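Local atomic coordinates of hypothetical protein PA2218 (Pseudomonas aeruginosa, PDB entry 2HDW), a protein that is uncharacterised but has the alpha/beta hydrolase fold and is probably a hydrolase. Residues H318-S323 and L336-G341; I309-G314 and T325-A330; Q54-T59 and D84-K89; Q111-Y116 and T127-P132. All coordinates share one frame; numbering follows the deposited sequence.

In the fold
All four contacts reach the same mixed sheet. Contacts 1 and 2 share helix 320-329 and sit on the last two strands of the sheet, 309-314 and 334-339. They touch through the S323-H313 hydrogen bond. Contacts 3 and 4 lie about 30 Å and 21 Å from contact 2, centre to centre. They use the antiparallel neighbours 80-88 and 126-130. Contacts 2 and 4 are buried: contact 2 is apolar, methyls with one tyrosine edge, while in contact 4 helix and strand come close at a glycine. Contacts 1 and 3 are partly buried. Contact 1 is aliphatic, with arginine methylenes and a serine CB meeting isoleucine and leucine methyls, and contact 3 has the one salt bridge.

Contact 1: H318-S323 and L336-G341; sequences HSRYFS and LLIVPG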
loop_
_atom_site.group_PDB
_atom_site.type_symbol
_atom_site.label_atom_id
_atom_site.label_comp_id
_atom_site.label_asym_id
_atom_site.label_seq_id
_atom_site.Cartn_x
_atom_site.Cartn_y
_atom_site.Cartn_z
ATOM N N HIS A 318 11.290 7.289 11.046
ATOM C CA HIS A 318 11.141 8.725 10.810
ATOM C C HIS A 318 9.666 9.035 10.590
ATOM O O HIS A 318 9.207 10.166 10.768
ATOM C CB HIS A 318 11.900 9.125 9.544
ATOM C CG HIS A 318 11.324 8.533 8.294
ATOM N ND1 HIS A 318 11.457 7.199 7.971
ATOM C CD2 HIS A 318 10.563 9.081 7.317
ATOM C CE1 HIS A 318 10.802 6.950 6.851
ATOM N NE2 HIS A 318 10.249 8.076 6.434
ATOM N N SER A 319 8.929 8.007 10.191
ATOM C CA SER A 319 7.511 8.130 9.884
ATOM C C SER A 319 6.574 7.740 11.021
ATOM O O SER A 319 5.356 7.732 10.842
ATOM C CB SER A 319 7.201 7.241 8.691
ATOM O OG SER A 319 7.652 5.931 8.987
ATOM N N ARG A 320 7.126 7.413 12.181
ATOM C CA ARG A 320 6.278 6.994 13.289
ATOM C C ARG A 320 5.168 7.982 13.609
ATOM O O ARG A 320 4.075 7.584 14.017
ATOM C CB ARG A 320 7.105 6.747 14.549
ATOM C CG ARG A 320 6.291 6.129 15.681
ATOM C CD ARG A 320 7.127 5.905 16.929
ATOM N NE ARG A 320 7.578 7.166 17.503
ATOM C CZ ARG A 320 8.367 7.267 18.569
ATOM N NH1 ARG A 320 8.796 6.170 19.186
ATOM N NH2 ARG A 320 8.726 8.468 19.017
ATOM N N TYR A 321 5.434 9.269 13.419
ATOM C CA TYR A 321 4.430 10.272 13.736
ATOM C C TYR A 321 3.133 10.128 12.936
ATOM O O TYR A 321 2.066 10.505 13.424
ATOM C CB TYR A 321 5.010 11.680 13.576
ATOM C CG TYR A 321 5.157 12.171 12.157
ATOM C CD1 TYR A 321 4.156 12.936 11.561
ATOM C CD2 TYR A 321 6.327 11.936 11.436
ATOM C CE1 TYR A 321 4.318 13.467 10.287
ATOM C CE2 TYR A 321 6.501 12.461 10.161
ATOM C CZ TYR A 321 5.493 13.227 9.596
ATOM O OH TYR A 321 5.661 13.759 8.345
ATOM N N PHE A 322 3.206 9.582 11.724
ATOM C CA PHE A 322 1.989 9.400 10.925
ATOM C C PHE A 322 0.977 8.516 11.653
ATOM O O PHE A 322 -0.221 8.810 11.665
ATOM C CB PHE A 322 2.309 8.777 9.562
ATOM C CG PHE A 322 2.981 9.721 8.601
ATOM C CD1 PHE A 322 2.355 10.901 8.213
ATOM C CD2 PHE A 322 4.233 9.423 8.074
ATOM C CE1 PHE A 322 2.967 11.776 7.307
ATOM C CE2 PHE A 322 4.856 10.289 7.167
ATOM C CZ PHE A 322 4.218 11.469 6.785
ATOM N N SER A 323 1.457 7.430 12.251
ATOM C CA SER A 323 0.583 6.517 12.989
ATOM C C SER A 323 0.073 7.160 14.275
ATOM O O SER A 323 -1.037 6.872 14.729
ATOM C CB SER A 323 1.326 5.229 13.335
ATOM O OG SER A 323 1.641 4.505 12.168
ATOM N N LEU A 336 -2.138 1.328 19.110
ATOM C CA LEU A 336 -0.904 1.747 18.466
ATOM C C LEU A 336 0.178 0.841 19.044
ATOM O O LEU A 336 0.494 0.912 20.227
ATOM C CB LEU A 336 -0.595 3.215 18.771
ATOM C CG LEU A 336 0.806 3.683 18.354
ATOM C CD1 LEU A 336 1.114 3.246 16.924
ATOM C CD2 LEU A 336 0.890 5.204 18.494
ATOM N N LEU A 337 0.721 -0.031 18.205
ATOM C CA LEU A 337 1.753 -0.969 18.627
ATOM C C LEU A 337 3.114 -0.517 18.115
ATOM O O LEU A 337 3.352 -0.485 16.910
ATOM C CB LEU A 337 1.426 -2.361 18.080
ATOM C CG LEU A 337 2.356 -3.529 18.403
ATOM C CD1 LEU A 337 2.463 -3.731 19.915
ATOM C CD2 LEU A 337 1.800 -4.787 17.733
ATOM N N ILE A 338 4.007 -0.179 19.040
ATOM C CA ILE A 338 5.346 0.275 18.685
ATOM C C ILE A 338 6.350 -0.876 18.774
ATOM O O ILE A 338 6.420 -1.568 19.787
ATOM C CB ILE A 338 5.802 1.418 19.631
ATOM C CG1 ILE A 338 4.841 2.609 19.511
ATOM C CG2 ILE A 338 7.224 1.842 19.304
ATOM C CD1 ILE A 338 4.689 3.160 18.097
ATOM N N VAL A 339 7.111 -1.088 17.703
ATOM C CA VAL A 339 8.117 -2.142 17.678
ATOM C C VAL A 339 9.434 -1.533 18.139
ATOM O O VAL A 339 10.026 -0.706 17.436
ATOM C CB VAL A 339 8.292 -2.718 16.261
ATOM C CG1 VAL A 339 9.417 -3.747 16.250
ATOM C CG2 VAL A 339 6.980 -3.350 15.798
ATOM N N PRO A 340 9.920 -1.938 19.320
ATOM C CA PRO A 340 11.180 -1.381 19.824
ATOM C C PRO A 340 12.363 -1.444 18.864
ATOM O O PRO A 340 12.635 -2.478 18.259
ATOM C CB PRO A 340 11.426 -2.178 21.107
ATOM C CG PRO A 340 10.736 -3.495 20.839
ATOM C CD PRO A 340 9.460 -3.058 20.162
ATOM N N GLY A 341 13.046 -0.311 18.729
ATOM C CA GLY A 341 14.227 -0.210 17.887
ATOM C C GLY A 341 14.100 -0.432 16.393
ATOM O O GLY A 341 15.118 -0.523 15.706
#
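Segment 318-323 passes beside strand 334-339, with CA atoms 8.7 Å apart at R320 and I338 and 7.4 Å apart at S323 and L336. Two small aliphatic contacts join them. R320 brings its methylenes, not its guanidinium. Its CD lies 3.9 Å from I338 CD1, and its CG 4.1 Å from the same methyl. The two side chains cross at about a right angle. CG of R320 is anti to the backbone N (chi1 -172°), and the chain stays extended to CD before it bends at chi3 (65°). The charged end makes a long, weak ion pair with E324. These elements belong to the beta-alpha-beta unit of strand 309-314, helix 320-329 and strand 334-339, at one edge of the alpha/beta hydrolase sheet. Three residues after R320, S323 CB rests on L336 CD1 at 4.1 Å. The serine thus gives its carbon to the leucine. Its buried hydroxyl is satisfied by ND1 of H313, on the neighbouring strand 309-314. L336 also packs against E324 and Y327 of the same helix, and R320 touches H313.

Contact 2: I309-G314 and T325-A330; sequences ILLIHG and TAYAAA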
loop_
_atom_site.group_PDB
_atom_site.type_symbol
_atom_site.label_atom_id
_atom_site.label_comp_id
_atom_site.label_asym_id
_atom_site.label_seq_id
_atom_site.Cartn_x
_atom_site.Cartn_y
_atom_site.Cartn_z
ATOM N N ILE A 309 -8.942 -1.278 14.877
ATOM C CA ILE A 309 -7.777 -0.799 14.136
ATOM C C ILE A 309 -6.516 -1.104 14.937
ATOM O O ILE A 309 -6.473 -0.873 16.145
ATOM C CB ILE A 309 -7.784 0.728 13.940
ATOM C CG1 ILE A 309 -9.028 1.179 13.177
ATOM C CG2 ILE A 309 -6.543 1.148 13.177
ATOM C CD1 ILE A 309 -9.124 2.686 13.072
ATOM N N LEU A 310 -5.501 -1.626 14.259
ATOM C CA LEU A 310 -4.220 -1.913 14.893
ATOM C C LEU A 310 -3.158 -1.239 14.033
ATOM O O LEU A 310 -2.885 -1.683 12.920
ATOM C CB LEU A 310 -3.956 -3.425 14.952
ATOM C CG LEU A 310 -2.525 -3.823 15.353
ATOM C CD1 LEU A 310 -2.198 -3.260 16.738
ATOM C CD2 LEU A 310 -2.375 -5.338 15.347
ATOM N N LEU A 311 -2.582 -0.150 14.524
ATOM C CA LEU A 311 -1.543 0.537 13.772
ATOM C C LEU A 311 -0.204 0.075 14.339
ATOM O O LEU A 311 0.034 0.176 15.542
ATOM C CB LEU A 311 -1.696 2.055 13.906
ATOM C CG LEU A 311 -3.063 2.597 13.465
ATOM C CD1 LEU A 311 -3.974 2.671 14.682
ATOM C CD2 LEU A 311 -2.915 3.991 12.850
ATOM N N ILE A 312 0.657 -0.444 13.469
ATOM C CA ILE A 312 1.965 -0.958 13.870
ATOM C C ILE A 312 3.067 -0.045 13.335
ATOM O O ILE A 312 3.014 0.371 12.184
ATOM C CB ILE A 312 2.161 -2.392 13.313
ATOM C CG1 ILE A 312 0.966 -3.261 13.719
ATOM C CG2 ILE A 312 3.471 -2.993 13.824
ATOM C CD1 ILE A 312 1.028 -4.702 13.229
ATOM N N HIS A 313 4.068 0.262 14.159
ATOM C CA HIS A 313 5.138 1.150 13.712
ATOM C C HIS A 313 6.446 0.986 14.486
ATOM O O HIS A 313 6.447 0.770 15.703
ATOM C CB HIS A 313 4.678 2.612 13.810
ATOM C CG HIS A 313 5.135 3.466 12.667
ATOM N ND1 HIS A 313 4.257 4.073 11.794
ATOM C CD2 HIS A 313 6.377 3.771 12.223
ATOM C CE1 HIS A 313 4.937 4.711 10.858
ATOM N NE2 HIS A 313 6.226 4.543 11.094
ATOM N N GLY A 314 7.558 1.087 13.763
ATOM C CA GLY A 314 8.862 0.972 14.380
ATOM C C GLY A 314 9.163 2.184 15.241
ATOM O O GLY A 314 8.857 3.320 14.866
ATOM N N THR A 325 -0.577 10.295 14.639
ATOM C CA THR A 325 -1.613 11.234 14.219
ATOM C C THR A 325 -2.893 10.444 13.934
ATOM O O THR A 325 -3.972 10.802 14.399
ATOM C CB THR A 325 -1.188 12.013 12.935
ATOM O OG1 THR A 325 -0.131 12.928 13.256
ATOM C CG2 THR A 325 -2.361 12.801 12.357
ATOM N N ALA A 326 -2.764 9.356 13.179
ATOM C CA ALA A 326 -3.917 8.530 12.842
ATOM C C ALA A 326 -4.536 7.923 14.100
ATOM O O ALA A 326 -5.758 7.891 14.245
ATOM C CB ALA A 326 -3.506 7.427 11.863
ATOM N N TYR A 327 -3.695 7.446 15.013
ATOM C CA TYR A 327 -4.191 6.859 16.250
ATOM C C TYR A 327 -4.998 7.881 17.046
ATOM O O TYR A 327 -6.068 7.567 17.557
ATOM C CB TYR A 327 -3.033 6.346 17.103
ATOM C CG TYR A 327 -3.457 5.826 18.459
ATOM C CD1 TYR A 327 -4.071 4.579 18.595
ATOM C CD2 TYR A 327 -3.243 6.582 19.609
ATOM C CE1 TYR A 327 -4.460 4.097 19.847
ATOM C CE2 TYR A 327 -3.624 6.115 20.867
ATOM C CZ TYR A 327 -4.229 4.872 20.979
ATOM O OH TYR A 327 -4.576 4.399 22.222
ATOM N N ALA A 328 -4.489 9.107 17.148
ATOM C CA ALA A 328 -5.189 10.147 17.900
ATOM C C ALA A 328 -6.512 10.510 17.240
ATOM O O ALA A 328 -7.500 10.797 17.926
ATOM C CB ALA A 328 -4.316 11.392 18.027
ATOM N N ALA A 329 -6.525 10.489 15.910
ATOM C CA ALA A 329 -7.722 10.816 15.140
ATOM C C ALA A 329 -8.782 9.726 15.185
ATOM O O ALA A 329 -9.976 10.013 15.088
ATOM C CB ALA A 329 -7.343 11.095 13.693
ATOM N N ALA A 330 -8.345 8.477 15.329
ATOM C CA ALA A 330 -9.253 7.331 15.358
ATOM C C ALA A 330 -10.041 7.195 16.657
ATOM O O ALA A 330 -9.775 7.889 17.634
ATOM C CB ALA A 330 -8.470 6.051 15.099
#
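The Y327 ring meets L311 at its edge. L311 CD1 lies near the ring plane, 4.4 Å from Y327 CD1, so this is a light touch of methyl on rim. The same ring makes a cation-pi interaction with K334.

The tighter contact is made by the other methyl of L311. Its CD2 sits 3.6 Å from A326 CB and 4.2 Å from the backbone N of Y327. L311 CG is anti to the carbonyl carbon (chi1 -57°), and chi2, at 93°, is far from a staggered value. This turn sends one methyl to the alanine and the other to the tyrosine. Further along, I309 CD1 touches A330 CB at 4.0 Å. A330 is the first residue to leave the helical path, yet its N still bonds to A326 O at 2.9 Å. Y327 O and A330 O both accept from NZ of K334, whose positive charge would probably be favoured at this carbonyl end of the helix.

Strand 309-314 and helix 320-329 are the first two elements of a beta-alpha-beta unit, which strand 334-339 completes. The unit is part of the alpha/beta hydrolase sheet, where strand 309-314 lies between strands 197-201 and 334-339. Helix 320-329 packs on one face of strand 309-314 through I309 and L311. L310 and I312 point to the other face, where they meet helix 356-366.

Contact 3: Q54-T59 and D84-K89; sequences QEWDKT and DLYLPK
D84 OD1 is gripped by two groups. K58 NZ donates to it at 2.9 Å in a salt bridge, and H68 NE2 is its other hydrogen-bond partner. The lysine does not come in flat. It meets OD1 from above the carboxylate, 37° out of the plane. NZ is also 3.2 Å from D84 OD2, so the ammonium sits close to both oxygens. The buried carboxylate is probably kept charged by this partner.

K58 reaches D84 with a bend at chi2 (64°) and an extended end. On the way its CD lies over one face of the W56 ring, 3.6 Å above the plane and offset toward the rim. Its CE passes 3.7 Å from Y86 OH. W56 and Y86 approach from opposite directions. W56 CH2 lies near the plane of the tyrosine ring, at its edge, 4.2 Å from Y86 CE1 and 3.9 Å from Y86 OH. The indole NE1 is bonded to F60 O, which helps to hold the ring in place.

The contact ties the loop before strand 66-74 to strand 80-88, the second strand of the alpha/beta hydrolase sheet. H68 of strand 66-74 also meets the rings of both W56 and Y86, Y86 packs on helix 112-122, and the backbones of D84 and Y86 pair with A129 and T127 of strand 126-130.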
loop_
_atom_site.group_PDB
_atom_site.type_symbol
_atom_site.label_atom_id
_atom_site.label_comp_id
_atom_site.label_asym_id
_atom_site.label_seq_id
_atom_site.Cartn_x
_atom_site.Cartn_y
_atom_site.Cartn_z
ATOM N N GLN A 54 4.798 -15.115 -15.843
ATOM C CA GLN A 54 4.678 -16.369 -15.115
ATOM C C GLN A 54 5.975 -16.667 -14.375
ATOM O O GLN A 54 6.048 -17.594 -13.572
ATOM C CB GLN A 54 4.351 -17.513 -16.076
ATOM C CG GLN A 54 3.008 -17.363 -16.771
ATOM C CD GLN A 54 1.883 -17.042 -15.802
ATOM O OE1 GLN A 54 1.521 -15.879 -15.617
ATOM N NE2 GLN A 54 1.336 -18.072 -15.167
ATOM N N GLU A 55 7.002 -15.872 -14.652
ATOM C CA GLU A 55 8.287 -16.050 -13.992
ATOM C C GLU A 55 8.120 -15.660 -12.531
ATOM O O GLU A 55 7.417 -14.695 -12.223
ATOM C CB GLU A 55 9.344 -15.149 -14.634
ATOM C CG GLU A 55 9.557 -15.394 -16.114
ATOM C CD GLU A 55 10.023 -16.807 -16.400
ATOM O OE1 GLU A 55 11.080 -17.205 -15.859
ATOM O OE2 GLU A 55 9.337 -17.523 -17.163
ATOM N N TRP A 56 8.735 -16.414 -11.624
ATOM C CA TRP A 56 8.647 -16.061 -10.217
ATOM C C TRP A 56 9.677 -14.961 -10.006
ATOM O O TRP A 56 10.857 -15.229 -9.755
ATOM C CB TRP A 56 8.954 -17.256 -9.307
ATOM C CG TRP A 56 8.833 -16.891 -7.852
ATOM C CD1 TRP A 56 9.847 -16.573 -6.995
ATOM C CD2 TRP A 56 7.617 -16.719 -7.115
ATOM N NE1 TRP A 56 9.339 -16.210 -5.768
ATOM C CE2 TRP A 56 7.972 -16.290 -5.816
ATOM C CE3 TRP A 56 6.259 -16.879 -7.429
ATOM C CZ2 TRP A 56 7.017 -16.021 -4.829
ATOM C CZ3 TRP A 56 5.309 -16.609 -6.446
ATOM C CH2 TRP A 56 5.694 -16.185 -5.163
ATOM N N ASP A 57 9.227 -13.718 -10.133
ATOM C CA ASP A 57 10.105 -12.567 -9.981
ATOM C C ASP A 57 9.852 -11.815 -8.673
ATOM O O ASP A 57 10.067 -10.604 -8.595
ATOM C CB ASP A 57 9.923 -11.624 -11.178
ATOM C CG ASP A 57 8.526 -11.028 -11.251
ATOM O OD1 ASP A 57 7.559 -11.694 -10.824
ATOM O OD2 ASP A 57 8.393 -9.891 -11.747
ATOM N N LYS A 58 9.392 -12.531 -7.649
ATOM C CA LYS A 58 9.139 -11.914 -6.350
ATOM C C LYS A 58 10.472 -11.662 -5.641
ATOM O O LYS A 58 11.503 -12.236 -6.008
ATOM C CB LYS A 58 8.249 -12.814 -5.482
ATOM C CG LYS A 58 6.730 -12.634 -5.676
ATOM C CD LYS A 58 6.260 -13.011 -7.076
ATOM C CE LYS A 58 4.733 -12.949 -7.183
ATOM N NZ LYS A 58 4.252 -13.097 -8.594
ATOM N N THR A 59 10.441 -10.804 -4.626
ATOM C CA THR A 59 11.631 -10.459 -3.860
ATOM C C THR A 59 11.830 -11.434 -2.704
ATOM O O THR A 59 12.667 -11.211 -1.830
ATOM C CB THR A 59 11.526 -9.037 -3.290
ATOM O OG1 THR A 59 10.282 -8.898 -2.597
ATOM C CG2 THR A 59 11.607 -8.004 -4.405
ATOM N N ASP A 84 -1.585 -11.034 -6.986
ATOM C CA ASP A 84 -1.130 -12.378 -6.659
ATOM C C ASP A 84 -2.053 -12.860 -5.553
ATOM O O ASP A 84 -2.254 -12.166 -4.556
ATOM C CB ASP A 84 0.314 -12.371 -6.140
ATOM C CG ASP A 84 1.338 -12.152 -7.240
ATOM O OD1 ASP A 84 1.384 -12.975 -8.181
ATOM O OD2 ASP A 84 2.105 -11.163 -7.159
ATOM N N LEU A 85 -2.617 -14.045 -5.742
ATOM C CA LEU A 85 -3.521 -14.646 -4.776
ATOM C C LEU A 85 -2.829 -15.843 -4.127
ATOM O O LEU A 85 -2.301 -16.707 -4.825
ATOM C CB LEU A 85 -4.790 -15.110 -5.484
ATOM C CG LEU A 85 -5.835 -15.884 -4.680
ATOM C CD1 LEU A 85 -6.494 -14.969 -3.654
ATOM C CD2 LEU A 85 -6.869 -16.442 -5.638
ATOM N N TYR A 86 -2.836 -15.883 -2.797
ATOM C CA TYR A 86 -2.210 -16.972 -2.048
ATOM C C TYR A 86 -3.243 -17.653 -1.158
ATOM O O TYR A 86 -3.992 -16.982 -0.448
ATOM C CB TYR A 86 -1.083 -16.434 -1.161
ATOM C CG TYR A 86 0.021 -15.706 -1.895
ATOM C CD1 TYR A 86 1.201 -16.361 -2.262
ATOM C CD2 TYR A 86 -0.113 -14.359 -2.219
ATOM C CE1 TYR A 86 2.225 -15.679 -2.933
ATOM C CE2 TYR A 86 0.892 -13.673 -2.888
ATOM C CZ TYR A 86 2.058 -14.333 -3.242
ATOM O OH TYR A 86 3.041 -13.630 -3.907
ATOM N N LEU A 87 -3.275 -18.982 -1.192
ATOM C CA LEU A 87 -4.212 -19.744 -0.370
ATOM C C LEU A 87 -3.507 -20.868 0.374
ATOM O O LEU A 87 -2.528 -21.432 -0.114
ATOM C CB LEU A 87 -5.324 -20.368 -1.228
ATOM C CG LEU A 87 -6.211 -19.470 -2.097
ATOM C CD1 LEU A 87 -5.421 -18.987 -3.306
ATOM C CD2 LEU A 87 -7.429 -20.259 -2.553
ATOM N N PRO A 88 -3.993 -21.202 1.579
ATOM C CA PRO A 88 -3.393 -22.279 2.372
ATOM C C PRO A 88 -3.693 -23.602 1.657
ATOM O O PRO A 88 -4.707 -23.710 0.970
ATOM C CB PRO A 88 -4.134 -22.182 3.712
ATOM C CG PRO A 88 -4.586 -20.745 3.773
ATOM C CD PRO A 88 -5.014 -20.476 2.352
ATOM N N LYS A 89 -2.811 -24.588 1.803
ATOM C CA LYS A 89 -3.013 -25.901 1.184
ATOM C C LYS A 89 -3.770 -26.827 2.142
ATOM O O LYS A 89 -3.848 -26.552 3.342
ATOM C CB LYS A 89 -1.672 -26.555 0.838
ATOM C CG LYS A 89 -0.910 -25.930 -0.324
ATOM C CD LYS A 89 0.355 -26.733 -0.611
ATOM C CE LYS A 89 1.102 -26.207 -1.824
ATOM N NZ LYS A 89 0.285 -26.324 -3.059
#

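Contact 4: Q111-Y116 and T127-P132; sequences QSSGLY and TLAFDP
Helix 112-122 comes closest to strand 126-130 at G114 and A129, whose CA atoms are only 5.4 Å apart. Both elements belong to a beta-alpha-beta crossover, in which strand 96-102 leads through the helix to strand 126-130. The two strands are parallel neighbours in the alpha/beta hydrolase sheet.

The methyl of A129 carries the contact. A129 CB points at the helix and lies 3.9 Å from G114 CA and 3.8 Å from S113 O. G114 presents its bare CA to the methyl. S113 adds its hydroxyl, OG lying 3.9 Å from A129 CB. The carbon that bears this hydroxyl, S113 CB, is 4.2 Å from A129 CB. All three touching residues, S113, G114 and A129, are buried, so the contact belongs to the interior of the protein. L128 and F130 turn away from the helix. They pack on the other face of the sheet, against helix 148-164.

The helix begins just after Q111, which holds the N-cap position. L115 N bonds to Q111 O at 3.3 Å, and G114 N makes a weaker bond to the same oxygen. Near the start of the strand, T127 OG1 is bonded to A117 O, so a polar link to the helix lies just beyond the A129 contact.

S113 OG stands between its own backbone N and carbonyl carbon (chi1 58°), which places it beside a water. That water is 3.0 Å from S113 OG and 2.8 Å from F130 O, to which it probably donates.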
loop_
_atom_site.group_PDB
_atom_site.type_symbol
_atom_site.label_atom_id
_atom_site.label_comp_id
_atom_site.label_asym_id
_atom_site.label_seq_id
_atom_site.Cartn_x
_atom_site.Cartn_y
_atom_site.Cartn_z
ATOM N N GLN A 111 7.070 -6.967 -4.133
ATOM C CA GLN A 111 7.874 -6.495 -3.026
ATOM C C GLN A 111 7.203 -6.799 -1.678
ATOM O O GLN A 111 6.648 -7.884 -1.502
ATOM C CB GLN A 111 8.182 -4.998 -3.224
ATOM C CG GLN A 111 9.046 -4.767 -4.478
ATOM C CD GLN A 111 9.145 -3.314 -4.911
ATOM O OE1 GLN A 111 8.135 -2.613 -5.025
ATOM N NE2 GLN A 111 10.367 -2.858 -5.179
ATOM N N SER A 112 7.241 -5.856 -0.743
ATOM C CA SER A 112 6.682 -6.065 0.591
ATOM C C SER A 112 5.260 -6.627 0.725
ATOM O O SER A 112 5.036 -7.539 1.528
ATOM C CB SER A 112 6.782 -4.771 1.403
ATOM O OG SER A 112 6.533 -5.024 2.777
ATOM N N SER A 113 4.296 -6.096 -0.024
ATOM C CA SER A 113 2.927 -6.598 0.094
ATOM C C SER A 113 2.861 -8.094 -0.215
ATOM O O SER A 113 2.126 -8.841 0.432
ATOM C CB SER A 113 1.969 -5.820 -0.824
ATOM O OG SER A 113 2.360 -5.884 -2.186
ATOM N N GLY A 114 3.634 -8.527 -1.204
ATOM C CA GLY A 114 3.656 -9.935 -1.559
ATOM C C GLY A 114 4.206 -10.775 -0.424
ATOM O O GLY A 114 3.674 -11.844 -0.115
ATOM N N LEU A 115 5.283 -10.302 0.200
ATOM C CA LEU A 115 5.888 -11.017 1.321
ATOM C C LEU A 115 4.864 -11.153 2.450
ATOM O O LEU A 115 4.745 -12.210 3.071
ATOM C CB LEU A 115 7.116 -10.263 1.833
ATOM C CG LEU A 115 7.757 -10.812 3.110
ATOM C CD1 LEU A 115 8.302 -12.205 2.853
ATOM C CD2 LEU A 115 8.880 -9.885 3.544
ATOM N N TYR A 116 4.131 -10.076 2.718
ATOM C CA TYR A 116 3.103 -10.097 3.757
ATOM C C TYR A 116 1.994 -11.089 3.403
ATOM O O TYR A 116 1.590 -11.899 4.236
ATOM C CB TYR A 116 2.477 -8.712 3.933
ATOM C CG TYR A 116 3.175 -7.810 4.925
ATOM C CD1 TYR A 116 4.442 -7.279 4.661
ATOM C CD2 TYR A 116 2.548 -7.450 6.111
ATOM C CE1 TYR A 116 5.058 -6.399 5.568
ATOM C CE2 TYR A 116 3.148 -6.580 7.013
ATOM C CZ TYR A 116 4.394 -6.057 6.738
ATOM O OH TYR A 116 4.951 -5.175 7.636
ATOM N N THR A 127 -5.050 -14.820 0.902
ATOM C CA THR A 127 -4.552 -13.458 0.737
ATOM C C THR A 127 -4.361 -12.990 -0.694
ATOM O O THR A 127 -4.264 -13.790 -1.628
ATOM C CB THR A 127 -3.223 -13.269 1.482
ATOM O OG1 THR A 127 -2.227 -14.114 0.896
ATOM C CG2 THR A 127 -3.386 -13.628 2.955
ATOM N N LEU A 128 -4.280 -11.674 -0.846
ATOM C CA LEU A 128 -4.129 -11.064 -2.153
ATOM C C LEU A 128 -3.268 -9.798 -2.082
ATOM O O LEU A 128 -3.530 -8.906 -1.273
ATOM C CB LEU A 128 -5.525 -10.728 -2.686
ATOM C CG LEU A 128 -5.747 -10.194 -4.099
ATOM C CD1 LEU A 128 -5.308 -11.233 -5.127
ATOM C CD2 LEU A 128 -7.226 -9.869 -4.276
ATOM N N ALA A 129 -2.233 -9.738 -2.917
ATOM C CA ALA A 129 -1.350 -8.576 -3.004
ATOM C C ALA A 129 -1.594 -8.051 -4.419
ATOM O O ALA A 129 -1.457 -8.793 -5.392
ATOM C CB ALA A 129 0.117 -8.994 -2.824
ATOM N N PHE A 130 -1.960 -6.778 -4.537
ATOM C CA PHE A 130 -2.276 -6.208 -5.839
ATOM C C PHE A 130 -1.440 -5.007 -6.254
ATOM O O PHE A 130 -0.842 -4.323 -5.421
ATOM C CB PHE A 130 -3.747 -5.794 -5.852
ATOM C CG PHE A 130 -4.058 -4.658 -4.915
ATOM C CD1 PHE A 130 -3.851 -3.335 -5.310
ATOM C CD2 PHE A 130 -4.523 -4.909 -3.625
ATOM C CE1 PHE A 130 -4.099 -2.278 -4.432
ATOM C CE2 PHE A 130 -4.774 -3.862 -2.736
ATOM C CZ PHE A 130 -4.561 -2.542 -3.142
ATOM N N ASP A 131 -1.407 -4.762 -7.560
ATOM C CA ASP A 131 -0.707 -3.610 -8.099
ATOM C C ASP A 131 -1.742 -2.501 -8.267
ATOM O O ASP A 131 -2.773 -2.687 -8.921
ATOM C CB ASP A 131 -0.076 -3.925 -9.459
ATOM C CG ASP A 131 1.179 -4.766 -9.339
ATOM O OD1 ASP A 131 1.858 -4.670 -8.291
ATOM O OD2 ASP A 131 1.499 -5.505 -10.297
ATOM N N PRO A 132 -1.489 -1.334 -7.654
ATOM C CA PRO A 132 -2.409 -0.197 -7.749
ATOM C C PRO A 132 -2.634 0.223 -9.201
ATOM O O PRO A 132 -1.814 -0.075 -10.078
ATOM C CB PRO A 132 -1.694 0.892 -6.949
ATOM C CG PRO A 132 -0.936 0.104 -5.913
ATOM C CD PRO A 132 -0.385 -1.047 -6.719
HETATM O O HOH W 1 0.772 -3.602 -3.215
#